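Local coordinates for protein acarbose Kinase Mak1 (Uncultured bacterium, PDB 6WB4) that probably phosphorylates the antidiabetic drug acarbose with ATP as phosphate donor, as a carbohydrate kinase of the pfkB (ribokinase-like) family, at residues B[119-122]-B[123-127]; B[159-162]-B[163-166]; B[238-241]-B[242-245]. One frame throughout, in Å; residues are numbered along the deposited sequence.

How the contacts relate
The three contacts are local turns set in series along one pfkB-family chain, and none touches another. Contacts 1 and 2 are partly buried and both reach the bound AC1, although their centres lie about 30 Å apart: contact 1 offers it a charged guanidinium from the four-stranded sheet, contact 2 an apolar methyl group from the loop that follows a central strand. Contact 3, whose nearest atoms stay about 17 Å from contact 2, lies at the surface and joins the outermost strand 247-249 to its neighbour 236-240. The chemistry follows place: backbone pairing in the hairpin of contact 1, an arginine-asparagine grip at the helix start of contact 2, and one salt bridge in contact 3.

Contact 1 (B[119-122]-B[123-127]); sequences LVTE and EGQRM. With AC1 (4,6-dideoxy-4-{[(1S,4R,5S,6S)-4,5,6-trihydroxy-3-(hydroxymethyl)cyclohex-2-en-1-yl]amino}-alpha-D-glucopyranose), chain D.
The Arg126 guanidinium is the flat group here, and the cyclitol ring of AC1 meets its edge, with AC1 C4A in its plane. Arg126 NH2 is bonded to AC1 O4 at 2.6 Å, and weaker bonds run from NE to the same oxygen and from NH2 to AC1 O3B. NH2, with weaker help from NE, thus holds O4, which probably limits rotation of the guanidinium. Arg126 lines the glycan pocket, where His62 and Asp183 also bond AC1. CG of Arg126 stands anti to the backbone N (chi1 175°), a course that carries the chain alongside Val120, whose CG1 lies 3.8 Å from Arg126 CG, before the bend at chi3 leads the tip away to the cyclitol.

Behind this lies an antiparallel hairpin. Leu119 and Met127 form a hydrogen-bonded pair: Leu119 N to Met127 O and Met127 N to Leu119 O each measure 2.6 Å. Val120 and Arg126 make the following non-hydrogen-bonded pair, and one further backbone bond, Thr121 N to Gln125 O (3.2 Å), lies toward the turn. At the turn, Thr121 OG1 weakly accepts Glu123 N.

The hairpin joins strands 115-120 and 126-131 of the four-stranded sheet. Strand 34-39 borders the first of them, with Ile37 on Val120 and Asp35 on Arg126. Leu119 and Met127 pack respectively on Leu45 and Val48 of the second subunit, on the sheet face turned from Val120 and Arg126.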
loop_
_atom_site.group_PDB
_atom_site.type_symbol
_atom_site.label_atom_id
_atom_site.label_comp_id
_atom_site.label_asym_id
_atom_site.label_seq_id
_atom_site.Cartn_x
_atom_site.Cartn_y
_atom_site.Cartn_z
ATOM N N LEU B 119 6.301 0.112 5.766
ATOM C CA LEU B 119 6.205 1.229 6.686
ATOM C C LEU B 119 7.595 1.752 7.012
ATOM O O LEU B 119 8.429 1.023 7.549
ATOM C CB LEU B 119 5.466 0.811 7.953
ATOM C CG LEU B 119 4.097 0.185 7.674
ATOM C CD1 LEU B 119 3.395 -0.197 8.975
ATOM C CD2 LEU B 119 3.242 1.144 6.846
ATOM N N VAL B 120 7.853 3.004 6.644
ATOM C CA VAL B 120 9.152 3.616 6.888
ATOM C C VAL B 120 8.999 4.942 7.643
ATOM O O VAL B 120 7.977 5.622 7.524
ATOM C CB VAL B 120 9.920 3.849 5.563
ATOM C CG1 VAL B 120 10.035 2.551 4.782
ATOM C CG2 VAL B 120 9.242 4.917 4.714
ATOM N N THR B 121 10.001 5.298 8.440
ATOM C CA THR B 121 9.966 6.574 9.148
ATOM C C THR B 121 11.193 7.398 8.802
ATOM O O THR B 121 12.078 6.942 8.082
ATOM C CB THR B 121 9.911 6.414 10.676
ATOM O OG1 THR B 121 11.237 6.253 11.188
ATOM C CG2 THR B 121 9.040 5.234 11.076
ATOM N N GLU B 122 11.241 8.609 9.344
ATOM C CA GLU B 122 12.329 9.545 9.094
ATOM C C GLU B 122 13.708 9.024 9.511
ATOM O O GLU B 122 14.701 9.327 8.852
ATOM C CB GLU B 122 12.027 10.869 9.798
ATOM C CG GLU B 122 10.834 11.610 9.195
ATOM C CD GLU B 122 10.467 12.874 9.956
ATOM O OE1 GLU B 122 10.897 13.022 11.122
ATOM O OE2 GLU B 122 9.740 13.721 9.389
ATOM N N GLU B 123 13.776 8.255 10.596
ATOM C CA GLU B 123 15.044 7.654 11.011
ATOM C C GLU B 123 15.623 6.757 9.925
ATOM O O GLU B 123 16.770 6.926 9.508
ATOM C CB GLU B 123 14.878 6.861 12.307
ATOM C CG GLU B 123 15.155 7.652 13.576
ATOM C CD GLU B 123 14.189 8.795 13.801
ATOM O OE1 GLU B 123 13.077 8.784 13.227
ATOM O OE2 GLU B 123 14.551 9.713 14.560
ATOM N N GLY B 124 14.823 5.803 9.472
ATOM C CA GLY B 124 15.268 4.849 8.478
ATOM C C GLY B 124 14.715 3.487 8.825
ATOM O O GLY B 124 14.812 2.544 8.035
ATOM N N GLN B 125 14.139 3.389 10.021
ATOM C CA GLN B 125 13.480 2.166 10.457
ATOM C C GLN B 125 12.361 1.792 9.493
ATOM O O GLN B 125 11.437 2.567 9.242
ATOM C CB GLN B 125 12.943 2.306 11.887
ATOM C CG GLN B 125 12.367 3.667 12.218
ATOM C CD GLN B 125 11.865 3.770 13.651
ATOM O OE1 GLN B 125 11.681 2.763 14.333
ATOM N NE2 GLN B 125 11.641 4.997 14.112
ATOM N N ARG B 126 12.485 0.591 8.946
ATOM C CA ARG B 126 11.665 0.113 7.848
ATOM C C ARG B 126 10.942 -1.147 8.305
ATOM O O ARG B 126 11.545 -2.026 8.918
ATOM C CB ARG B 126 12.544 -0.150 6.614
ATOM C CG ARG B 126 11.853 -0.776 5.412
ATOM C CD ARG B 126 12.836 -0.929 4.246
ATOM N NE ARG B 126 12.508 -2.085 3.410
ATOM C CZ ARG B 126 11.957 -2.029 2.201
ATOM N NH1 ARG B 126 11.664 -0.857 1.644
ATOM N NH2 ARG B 126 11.705 -3.160 1.547
HETATM N N MSE B 127 9.641 -1.220 8.052
HETATM C CA MSE B 127 8.903 -2.443 8.335
HETATM C C MSE B 127 8.069 -2.888 7.152
HETATM O O MSE B 127 7.181 -2.165 6.693
HETATM C CB MSE B 127 7.992 -2.286 9.538
HETATM C CG MSE B 127 7.135 -3.526 9.712
HETATM SE SE MSE B 127 6.212 -3.681 11.401
HETATM C CE MSE B 127 5.763 -5.574 11.285
HETATM C C1 AC1 D . 13.944 -14.025 3.074
HETATM O O2 AC1 D . 13.959 -13.617 5.465
HETATM C C2 AC1 D . 14.254 -13.036 4.186
HETATM C C4A AC1 D . 13.008 -6.170 2.782
HETATM C C3 AC1 D . 13.488 -11.728 4.019
HETATM O O3 AC1 D . 14.072 -10.764 4.907
HETATM C C4 AC1 D . 13.528 -11.192 2.585
HETATM N N4A AC1 D . 12.412 -10.279 2.382
HETATM C C5 AC1 D . 13.479 -12.277 1.504
HETATM O O5 AC1 D . 14.278 -13.411 1.831
HETATM C C6 AC1 D . 13.997 -11.744 0.173
HETATM C C1B AC1 D . 12.450 -8.946 2.960
HETATM C C2B AC1 D . 11.437 -8.011 2.280
HETATM O O2B AC1 D . 10.742 -8.703 1.232
HETATM C C3B AC1 D . 12.072 -6.737 1.728
HETATM O O3B AC1 D . 11.061 -5.783 1.362
HETATM O O4 AC1 D . 13.458 -4.854 2.445
HETATM C C5B AC1 D . 14.145 -7.130 2.788
HETATM C C7B AC1 D . 13.872 -8.424 2.931
HETATM C C6B AC1 D . 15.573 -6.688 2.593
HETATM O O6B AC1 D . 16.188 -7.555 1.628
#

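Contact 2 (B[159-162]-B[163-166]); sequences IMNW and ARYA. With AC1 (4,6-dideoxy-4-{[(1S,4R,5S,6S)-4,5,6-trihydroxy-3-(hydroxymethyl)cyclohex-2-en-1-yl]amino}-alpha-D-glucopyranose), chain D.
Arg164 reaches back along the chain to Asn161. Its CB lies 3.9 Å from Asn161 O, and CG, placed between the backbone N and the carbonyl carbon (chi1 66°), comes closer to that oxygen while lying over the centre of the Tyr165 ring, 3.6 Å above its plane. CD stays near Asn161 O, and NE donates to it at 2.9 Å, in the carbonyl plane. NE is shared between the backbone and side-chain oxygens of Asn161, and OD1 receives both NE and NH2, each at 3.1 Å. Amide and guanidinium planes stand 74° apart. Beyond, NH1 forms a salt bridge with Asp193, and the guanidinium makes a cation-pi contact with Tyr190, whose O accepts NH2, while Asn161 ND2 is held by Phe136 O.

Backbone bonds shape the turn into the helix: Ala163 N to Met160 O, Tyr165 N to Trp162 O. Met160 CB and Ala163 CB sit on one face of the Trp162 ring, toward its rim. Ile159 of the glycan pocket presents CD1 to AC1 O5.

This loop connects strand 152-157 of the central sheet to helix 163-172. Trp162 packs against Leu144 of helix 143-151 and Asp82 and Val83 of strand 78-84, whereas Arg164 and Ile159 touch Phe194 of helix 192-195.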
loop_
_atom_site.group_PDB
_atom_site.type_symbol
_atom_site.label_atom_id
_atom_site.label_comp_id
_atom_site.label_asym_id
_atom_site.label_seq_id
_atom_site.Cartn_x
_atom_site.Cartn_y
_atom_site.Cartn_z
ATOM N N ILE B 159 16.055 -16.146 -3.468
ATOM C CA ILE B 159 15.593 -17.322 -2.754
ATOM C C ILE B 159 14.079 -17.522 -2.845
ATOM O O ILE B 159 13.410 -17.753 -1.837
ATOM C CB ILE B 159 16.032 -17.284 -1.260
ATOM C CG1 ILE B 159 15.613 -15.987 -0.565
ATOM C CG2 ILE B 159 17.537 -17.486 -1.147
ATOM C CD1 ILE B 159 16.143 -15.871 0.856
HETATM N N MSE B 160 13.545 -17.439 -4.062
HETATM C CA MSE B 160 12.204 -17.946 -4.320
HETATM C C MSE B 160 12.281 -19.455 -4.170
HETATM O O MSE B 160 13.325 -20.053 -4.444
HETATM C CB MSE B 160 11.695 -17.573 -5.718
HETATM C CG MSE B 160 11.376 -16.093 -5.968
HETATM SE SE MSE B 160 10.723 -15.029 -4.454
HETATM C CE MSE B 160 12.441 -14.370 -3.807
ATOM N N ASN B 161 11.185 -20.074 -3.748
ATOM C CA ASN B 161 11.197 -21.493 -3.428
ATOM C C ASN B 161 11.456 -22.368 -4.649
ATOM O O ASN B 161 12.151 -23.384 -4.557
ATOM C CB ASN B 161 9.883 -21.888 -2.765
ATOM C CG ASN B 161 9.899 -23.310 -2.242
ATOM O OD1 ASN B 161 10.950 -23.841 -1.878
ATOM N ND2 ASN B 161 8.725 -23.931 -2.189
ATOM N N TRP B 162 10.911 -21.968 -5.794
ATOM C CA TRP B 162 11.101 -22.728 -7.025
ATOM C C TRP B 162 12.483 -22.456 -7.623
ATOM O O TRP B 162 12.982 -23.231 -8.442
ATOM C CB TRP B 162 10.006 -22.399 -8.048
ATOM C CG TRP B 162 9.824 -20.928 -8.301
ATOM C CD1 TRP B 162 8.930 -20.098 -7.685
ATOM C CD2 TRP B 162 10.548 -20.114 -9.236
ATOM N NE1 TRP B 162 9.050 -18.827 -8.179
ATOM C CE2 TRP B 162 10.035 -18.804 -9.131
ATOM C CE3 TRP B 162 11.571 -20.368 -10.157
ATOM C CZ2 TRP B 162 10.515 -17.746 -9.907
ATOM C CZ3 TRP B 162 12.051 -19.317 -10.923
ATOM C CH2 TRP B 162 11.525 -18.019 -10.792
ATOM N N ALA B 163 13.096 -21.351 -7.211
ATOM C CA ALA B 163 14.366 -20.934 -7.797
ATOM C C ALA B 163 15.514 -21.881 -7.426
ATOM O O ALA B 163 16.574 -21.867 -8.064
ATOM C CB ALA B 163 14.693 -19.511 -7.376
ATOM N N ARG B 164 15.314 -22.696 -6.393
ATOM C CA ARG B 164 16.310 -23.706 -6.041
ATOM C C ARG B 164 16.616 -24.614 -7.245
ATOM O O ARG B 164 17.749 -25.066 -7.414
ATOM C CB ARG B 164 15.855 -24.536 -4.825
ATOM C CG ARG B 164 14.628 -25.419 -5.054
ATOM C CD ARG B 164 14.113 -26.078 -3.759
ATOM N NE ARG B 164 13.643 -25.102 -2.775
ATOM C CZ ARG B 164 14.298 -24.794 -1.659
ATOM N NH1 ARG B 164 15.440 -25.401 -1.384
ATOM N NH2 ARG B 164 13.815 -23.890 -0.816
ATOM N N TYR B 165 15.618 -24.840 -8.098
ATOM C CA TYR B 165 15.789 -25.722 -9.244
ATOM C C TYR B 165 16.465 -24.993 -10.403
ATOM O O TYR B 165 17.153 -25.604 -11.231
ATOM C CB TYR B 165 14.440 -26.292 -9.689
ATOM C CG TYR B 165 13.680 -26.967 -8.576
ATOM C CD1 TYR B 165 14.088 -28.191 -8.069
ATOM C CD2 TYR B 165 12.551 -26.375 -8.028
ATOM C CE1 TYR B 165 13.390 -28.803 -7.036
ATOM C CE2 TYR B 165 11.848 -26.982 -7.000
ATOM C CZ TYR B 165 12.272 -28.191 -6.512
ATOM O OH TYR B 165 11.566 -28.784 -5.493
ATOM N N ALA B 166 16.283 -23.678 -10.441
ATOM C CA ALA B 166 16.986 -22.843 -11.398
ATOM C C ALA B 166 18.473 -22.821 -11.069
ATOM O O ALA B 166 19.322 -22.842 -11.964
ATOM C CB ALA B 166 16.415 -21.436 -11.397
HETATM C C1 AC1 D . 13.944 -14.025 3.074
HETATM O O2 AC1 D . 13.959 -13.617 5.465
HETATM C C2 AC1 D . 14.254 -13.036 4.186
HETATM C C4A AC1 D . 13.008 -6.170 2.782
HETATM C C3 AC1 D . 13.488 -11.728 4.019
HETATM O O3 AC1 D . 14.072 -10.764 4.907
HETATM C C4 AC1 D . 13.528 -11.192 2.585
HETATM N N4A AC1 D . 12.412 -10.279 2.382
HETATM C C5 AC1 D . 13.479 -12.277 1.504
HETATM O O5 AC1 D . 14.278 -13.411 1.831
HETATM C C6 AC1 D . 13.997 -11.744 0.173
HETATM C C1B AC1 D . 12.450 -8.946 2.960
HETATM C C2B AC1 D . 11.437 -8.011 2.280
HETATM O O2B AC1 D . 10.742 -8.703 1.232
HETATM C C3B AC1 D . 12.072 -6.737 1.728
HETATM O O3B AC1 D . 11.061 -5.783 1.362
HETATM O O4 AC1 D . 13.458 -4.854 2.445
HETATM C C5B AC1 D . 14.145 -7.130 2.788
HETATM C C7B AC1 D . 13.872 -8.424 2.931
HETATM C C6B AC1 D . 15.573 -6.688 2.593
HETATM O O6B AC1 D . 16.188 -7.555 1.628
#

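Contact 3 (B[238-241]-B[242-245]); sequences VWRR and SDEL
After Arg240 the backbone leaves strand 236-240 and turns through Arg241 and Ser242, bringing the CA atoms of Arg240 and Asp243 to 5.5 Å and those of Trp239 and Leu245 to 6.9 Å. Across this turn Arg240 and Asp243 lie side by side, their side chains pointing the same way. The bridge is single: Arg240 NH2 donates to Asp243 OD2 at 2.6 Å and nearly straight (170°). OD2 sits in the guanidinium plane, but the donor stands above the carboxylate plane, the two planes being 81° apart, so the groups meet without the flat, two-pronged pairing of a bidentate salt bridge. A bend at chi3 (-71°) turns the arginine tip toward the acid.

The Trp239 ring meets the far limb of the turn at its edge, CZ3 lying 3.8 Å from Glu244 O. Its NE1 is bonded to Glu211, and Arg241 NH1 reaches Phe219 O, so both side chains are tied to helix 211-221.

The turn closes a beta hairpin of strands 236-240 and 247-249 at one margin of the large mixed sheet. Trp239 touches Val215 of helix 211-221 and Val229 of strand 226-230, while Val238 and Arg240 touch Ile283 of helix 283-298 and Leu247 of strand 247-249.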
loop_
_atom_site.group_PDB
_atom_site.type_symbol
_atom_site.label_atom_id
_atom_site.label_comp_id
_atom_site.label_asym_id
_atom_site.label_seq_id
_atom_site.Cartn_x
_atom_site.Cartn_y
_atom_site.Cartn_z
ATOM N N VAL B 238 34.685 -11.552 4.486
ATOM C CA VAL B 238 34.734 -12.529 3.406
ATOM C C VAL B 238 35.532 -13.767 3.792
ATOM O O VAL B 238 36.724 -13.693 4.094
ATOM C CB VAL B 238 35.348 -11.928 2.126
ATOM C CG1 VAL B 238 35.413 -12.974 1.035
ATOM C CG2 VAL B 238 34.539 -10.732 1.653
ATOM N N TRP B 239 34.863 -14.911 3.784
ATOM C CA TRP B 239 35.508 -16.171 4.094
ATOM C C TRP B 239 35.818 -16.956 2.837
ATOM O O TRP B 239 34.936 -17.149 2.011
ATOM C CB TRP B 239 34.614 -17.021 4.992
ATOM C CG TRP B 239 34.177 -16.357 6.243
ATOM C CD1 TRP B 239 33.176 -15.442 6.384
ATOM C CD2 TRP B 239 34.701 -16.587 7.548
ATOM N NE1 TRP B 239 33.060 -15.073 7.700
ATOM C CE2 TRP B 239 33.988 -15.765 8.437
ATOM C CE3 TRP B 239 35.719 -17.405 8.055
ATOM C CZ2 TRP B 239 34.252 -15.735 9.801
ATOM C CZ3 TRP B 239 35.983 -17.371 9.407
ATOM C CH2 TRP B 239 35.250 -16.547 10.267
ATOM N N ARG B 240 37.056 -17.431 2.713
ATOM C CA ARG B 240 37.443 -18.342 1.635
ATOM C C ARG B 240 37.693 -19.742 2.197
ATOM O O ARG B 240 37.880 -19.899 3.402
ATOM C CB ARG B 240 38.691 -17.840 0.904
ATOM C CG ARG B 240 38.564 -16.414 0.407
ATOM C CD ARG B 240 39.848 -15.884 -0.197
ATOM N NE ARG B 240 40.889 -15.637 0.792
ATOM C CZ ARG B 240 41.984 -14.925 0.542
ATOM N NH1 ARG B 240 42.166 -14.396 -0.661
ATOM N NH2 ARG B 240 42.895 -14.740 1.489
ATOM N N ARG B 241 37.698 -20.751 1.326
ATOM C CA ARG B 241 37.995 -22.124 1.744
ATOM C C ARG B 241 39.352 -22.268 2.429
ATOM O O ARG B 241 39.426 -22.675 3.590
ATOM C CB ARG B 241 37.935 -23.080 0.547
ATOM C CG ARG B 241 36.557 -23.665 0.287
ATOM C CD ARG B 241 36.578 -24.715 -0.816
ATOM N NE ARG B 241 35.228 -25.040 -1.273
ATOM C CZ ARG B 241 34.402 -25.877 -0.647
ATOM N NH1 ARG B 241 34.788 -26.496 0.465
ATOM N NH2 ARG B 241 33.188 -26.103 -1.139
ATOM N N SER B 242 40.419 -21.935 1.709
ATOM C CA SER B 242 41.772 -22.061 2.238
ATOM C C SER B 242 41.980 -21.285 3.534
ATOM O O SER B 242 42.229 -21.874 4.582
ATOM C CB SER B 242 42.792 -21.604 1.195
ATOM O OG SER B 242 42.727 -22.414 0.034
ATOM N N ASP B 243 41.872 -19.963 3.453
ATOM C CA ASP B 243 41.934 -19.100 4.631
ATOM C C ASP B 243 41.062 -19.571 5.795
ATOM O O ASP B 243 39.877 -19.850 5.639
ATOM C CB ASP B 243 41.549 -17.669 4.252
ATOM C CG ASP B 243 42.722 -16.876 3.710
ATOM O OD1 ASP B 243 43.591 -17.478 3.045
ATOM O OD2 ASP B 243 42.775 -15.651 3.951
ATOM N N GLU B 244 41.685 -19.694 6.957
ATOM C CA GLU B 244 40.975 -20.064 8.167
ATOM C C GLU B 244 40.378 -18.801 8.777
ATOM O O GLU B 244 39.491 -18.852 9.626
ATOM C CB GLU B 244 41.917 -20.764 9.151
ATOM C CG GLU B 244 41.216 -21.448 10.314
ATOM C CD GLU B 244 42.146 -22.346 11.106
ATOM O OE1 GLU B 244 43.234 -22.678 10.589
ATOM O OE2 GLU B 244 41.790 -22.720 12.244
ATOM N N LEU B 245 40.888 -17.662 8.328
ATOM C CA LEU B 245 40.494 -16.369 8.864
ATOM C C LEU B 245 39.711 -15.574 7.825
ATOM O O LEU B 245 39.961 -15.698 6.625
ATOM C CB LEU B 245 41.730 -15.587 9.316
ATOM C CG LEU B 245 42.221 -15.909 10.729
ATOM C CD1 LEU B 245 43.236 -14.871 11.198
ATOM C CD2 LEU B 245 41.052 -16.033 11.705
#